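Local coordinates for protein Two-component sensor histidine kinase (Nostoc sp., PDB 6OZB) that probably senses light through the phycoerythrobilin bound in its GAF domain, as a cyanobacterial phytochrome-type sensor histidine kinase, at residues Y55-D60 with W163-S168. The protein carries 1 engineered substitution. Numbering follows the deposited sequence.
Sequences YKFHPD and WGLLVS. With PEB (phycoerythrobilin), chain F.
Tyr55 and Leu165 form an antiparallel hydrogen-bonded pair: Tyr55 N gives a bond to Leu165 O (2.9 Å), and Leu165 N returns one to Tyr55 O. Further along, Phe57 N reaches Trp163 O at 3.0 Å. Between these bonds Lys56 faces Gly164, the non-hydrogen-bonded pair.

On the Lys56 side, the lysine chain runs over one face of the Trp163 indole. Its CG sits 4.0 Å from the centroid of the six-membered ring, close to the ring normal, a CH-pi contact; CE also comes close to CZ2. The chain stays extended until chi4 (-46°), where it bends and brings NZ to a water. That water accepts from Lys56 NZ and donates to both Phe57 O and Trp163 O, so Trp163 O accepts from both the water and Phe57 N.

The other face of the sheet carries Tyr55 and Leu165. With CG anti to its carbonyl carbon (chi1 -51°), Leu165 runs side by side with Tyr55, both pointing the same way, and its CD1 comes 4.0 Å from Tyr55 CD2. The same CD1 is 3.8 Å from CMC of phycoerythrobilin, while Tyr55 CZ meets the CMD methyl at 3.9 Å; the pair thus supplies part of the bilin pocket. The Phe57 ring swings in against Gly164 and Leu165, with CD2 3.6 Å from the glycine CA and CE2 packed on Leu165 CG. Tyr55 CD2 lies above one face of the Phe57 ring, off toward its rim.

These are central strands of the antiparallel GAF sheet. Strand 63-70 flanks 51-57, with Lys56 bonded through its backbone to Gln64; strand 150-158 flanks 161-170, where Trp163 and Gly164 both face Ile156 in a classic beta bulge. Ile195 of helix 178-201 touches the Trp163 side chain.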
loop_
_atom_site.group_PDB
_atom_site.type_symbol
_atom_site.label_atom_id
_atom_site.label_comp_id
_atom_site.label_asym_id
_atom_site.label_seq_id
_atom_site.Cartn_x
_atom_site.Cartn_y
_atom_site.Cartn_z
ATOM N N TYR C 55 -14.403 -23.707 0.021
ATOM C CA TYR C 55 -13.339 -24.587 -0.438
ATOM C C TYR C 55 -12.881 -25.397 0.768
ATOM O O TYR C 55 -12.594 -24.818 1.792
ATOM C CB TYR C 55 -12.203 -23.734 -1.020
ATOM C CG TYR C 55 -11.062 -24.444 -1.638
ATOM C CD1 TYR C 55 -11.155 -25.015 -2.908
ATOM C CD2 TYR C 55 -9.848 -24.501 -0.990
ATOM C CE1 TYR C 55 -10.086 -25.653 -3.472
ATOM C CE2 TYR C 55 -8.775 -25.113 -1.559
ATOM C CZ TYR C 55 -8.891 -25.698 -2.796
ATOM O OH TYR C 55 -7.802 -26.322 -3.363
ATOM N N LYS C 56 -12.822 -26.713 0.654
ATOM C CA LYS C 56 -12.451 -27.554 1.789
ATOM C C LYS C 56 -11.115 -28.233 1.495
ATOM O O LYS C 56 -10.931 -28.852 0.432
ATOM C CB LYS C 56 -13.542 -28.585 2.059
ATOM C CG LYS C 56 -13.315 -29.449 3.333
ATOM C CD LYS C 56 -14.356 -30.574 3.368
ATOM C CE LYS C 56 -14.381 -31.373 4.680
ATOM N NZ LYS C 56 -13.042 -31.756 5.127
ATOM N N PHE C 57 -10.171 -28.119 2.425
ATOM C CA PHE C 57 -8.846 -28.710 2.219
ATOM C C PHE C 57 -8.850 -30.218 2.469
ATOM O O PHE C 57 -9.524 -30.708 3.375
ATOM C CB PHE C 57 -7.797 -28.068 3.114
ATOM C CG PHE C 57 -7.409 -26.692 2.691
ATOM C CD1 PHE C 57 -6.623 -26.500 1.569
ATOM C CD2 PHE C 57 -7.826 -25.581 3.407
ATOM C CE1 PHE C 57 -6.266 -25.220 1.156
ATOM C CE2 PHE C 57 -7.470 -24.310 3.011
ATOM C CZ PHE C 57 -6.691 -24.127 1.869
ATOM N N HIS C 58 -8.107 -30.931 1.621
ATOM C CA HIS C 58 -7.729 -32.324 1.846
ATOM C C HIS C 58 -6.464 -32.365 2.708
ATOM O O HIS C 58 -5.727 -31.385 2.784
ATOM C CB HIS C 58 -7.459 -33.036 0.519
ATOM C CG HIS C 58 -8.603 -32.997 -0.443
ATOM N ND1 HIS C 58 -9.808 -33.620 -0.202
ATOM C CD2 HIS C 58 -8.720 -32.413 -1.660
ATOM C CE1 HIS C 58 -10.618 -33.420 -1.227
ATOM N NE2 HIS C 58 -9.981 -32.688 -2.124
ATOM N N PRO C 59 -6.177 -33.510 3.326
ATOM C CA PRO C 59 -4.964 -33.613 4.142
ATOM C C PRO C 59 -3.660 -33.226 3.426
ATOM O O PRO C 59 -2.774 -32.661 4.071
ATOM C CB PRO C 59 -4.941 -35.096 4.527
ATOM C CG PRO C 59 -6.376 -35.487 4.557
ATOM C CD PRO C 59 -7.015 -34.715 3.427
ATOM N N ASP C 60 -3.541 -33.505 2.127
ATOM C CA ASP C 60 -2.299 -33.210 1.416
ATOM C C ASP C 60 -2.204 -31.741 0.966
ATOM O O ASP C 60 -1.253 -31.362 0.296
ATOM C CB ASP C 60 -2.139 -34.156 0.211
ATOM C CG ASP C 60 -3.155 -33.902 -0.906
ATOM O OD1 ASP C 60 -4.074 -33.060 -0.766
ATOM O OD2 ASP C 60 -3.026 -34.571 -1.952
ATOM N N TRP C 163 -9.199 -25.497 7.876
ATOM C CA TRP C 163 -10.200 -26.419 7.370
ATOM C C TRP C 163 -10.608 -26.095 5.945
ATOM O O TRP C 163 -10.848 -27.004 5.147
ATOM C CB TRP C 163 -11.419 -26.365 8.274
ATOM C CG TRP C 163 -12.556 -27.299 7.938
ATOM C CD1 TRP C 163 -12.781 -28.528 8.488
ATOM C CD2 TRP C 163 -13.626 -27.072 7.021
ATOM N NE1 TRP C 163 -13.925 -29.074 7.966
ATOM C CE2 TRP C 163 -14.464 -28.199 7.068
ATOM C CE3 TRP C 163 -13.976 -26.013 6.174
ATOM C CZ2 TRP C 163 -15.601 -28.310 6.285
ATOM C CZ3 TRP C 163 -15.101 -26.130 5.408
ATOM C CH2 TRP C 163 -15.907 -27.267 5.477
ATOM N N GLY C 164 -10.684 -24.807 5.628
ATOM C CA GLY C 164 -11.131 -24.393 4.299
ATOM C C GLY C 164 -11.020 -22.905 4.097
ATOM O O GLY C 164 -10.345 -22.229 4.877
ATOM N N LEU C 165 -11.679 -22.416 3.050
ATOM C CA LEU C 165 -11.695 -20.988 2.707
ATOM C C LEU C 165 -13.094 -20.571 2.326
ATOM O O LEU C 165 -13.798 -21.332 1.641
ATOM C CB LEU C 165 -10.768 -20.687 1.512
ATOM C CG LEU C 165 -9.318 -21.184 1.557
ATOM C CD1 LEU C 165 -8.573 -20.964 0.243
ATOM C CD2 LEU C 165 -8.577 -20.490 2.697
ATOM N N LEU C 166 -13.466 -19.351 2.712
ATOM C CA LEU C 166 -14.606 -18.659 2.119
ATOM C C LEU C 166 -14.056 -17.753 1.020
ATOM O O LEU C 166 -13.191 -16.899 1.286
ATOM C CB LEU C 166 -15.366 -17.851 3.151
ATOM C CG LEU C 166 -16.528 -16.995 2.675
ATOM C CD1 LEU C 166 -17.622 -17.903 2.132
ATOM C CD2 LEU C 166 -17.039 -16.142 3.818
ATOM N N VAL C 167 -14.502 -17.989 -0.208
ATOM C CA VAL C 167 -13.960 -17.315 -1.391
ATOM C C VAL C 167 -15.039 -16.518 -2.125
ATOM O O VAL C 167 -16.083 -17.059 -2.470
ATOM C CB VAL C 167 -13.350 -18.295 -2.380
ATOM C CG1 VAL C 167 -12.658 -17.564 -3.533
ATOM C CG2 VAL C 167 -12.339 -19.174 -1.712
ATOM N N SER C 168 -14.772 -15.243 -2.384
ATOM C CA SER C 168 -15.708 -14.373 -3.080
ATOM C C SER C 168 -15.043 -13.818 -4.337
ATOM O O SER C 168 -14.052 -13.108 -4.230
ATOM C CB SER C 168 -16.130 -13.240 -2.148
ATOM O OG SER C 168 -17.011 -12.308 -2.778
HETATM C CHC PEB F . -6.008 -20.305 -4.861
HETATM N NC PEB F . -3.919 -18.916 -4.540
HETATM C C1C PEB F . -3.384 -18.032 -3.655
HETATM C C2C PEB F . -4.265 -17.815 -2.625
HETATM C C3C PEB F . -5.382 -18.587 -2.859
HETATM C C4C PEB F . -5.149 -19.278 -4.069
HETATM C CMC PEB F . -6.551 -18.607 -1.892
HETATM C CAC PEB F . -3.961 -16.843 -1.435
HETATM C CBC PEB F . -4.109 -15.393 -1.867
HETATM C CGC PEB F . -5.574 -15.045 -1.888
HETATM O O1C PEB F . -6.240 -15.178 -0.821
HETATM O O2C PEB F . -6.129 -14.616 -2.944
HETATM N ND PEB F . -8.096 -19.062 -4.829
HETATM C C1D PEB F . -7.387 -20.344 -4.420
HETATM C C2D PEB F . -8.104 -21.367 -5.167
HETATM C C3D PEB F . -9.094 -20.821 -5.956
HETATM C C4D PEB F . -9.174 -19.417 -5.794
HETATM C CMD PEB F . -7.695 -22.865 -5.148
HETATM C CAD PEB F . -9.927 -21.636 -6.962
HETATM C CBD PEB F . -11.272 -21.396 -7.050
HETATM O OD PEB F . -9.952 -18.631 -6.313
HETATM N NA PEB F . -0.821 -20.361 -8.245
HETATM C C1A PEB F . -1.062 -21.288 -9.296
HETATM C C2A PEB F . 0.254 -21.746 -9.868
HETATM C C3A PEB F . 1.354 -21.054 -9.079
HETATM C C4A PEB F . 0.603 -20.179 -8.056
HETATM C CMA PEB F . 0.395 -23.301 -9.866
HETATM C CBA PEB F . 3.117 -20.907 -10.945
HETATM O OA PEB F . -2.173 -21.653 -9.641
HETATM C CHA PEB F . 1.249 -19.320 -7.216
HETATM C CAA PEB F . 2.342 -20.165 -9.841
HETATM N NB PEB F . -0.836 -18.646 -5.625
HETATM C C1B PEB F . 0.530 -18.503 -6.145
HETATM C C2B PEB F . 1.224 -17.431 -5.472
HETATM C C3B PEB F . 0.306 -16.873 -4.526
HETATM C C4B PEB F . -1.002 -17.618 -4.585
HETATM C CHB PEB F . -2.048 -17.294 -3.757
HETATM C CMB PEB F . 2.635 -17.013 -5.738
HETATM C CAB PEB F . 0.584 -15.713 -3.592
HETATM C CBB PEB F . 0.034 -14.446 -4.210
HETATM C CGB PEB F . 0.507 -13.318 -3.290
HETATM O O1B PEB F . 0.060 -13.289 -2.105
HETATM O O2B PEB F . 1.340 -12.475 -3.703
HETATM O O HOH W 1 -10.865 -29.740 5.720
#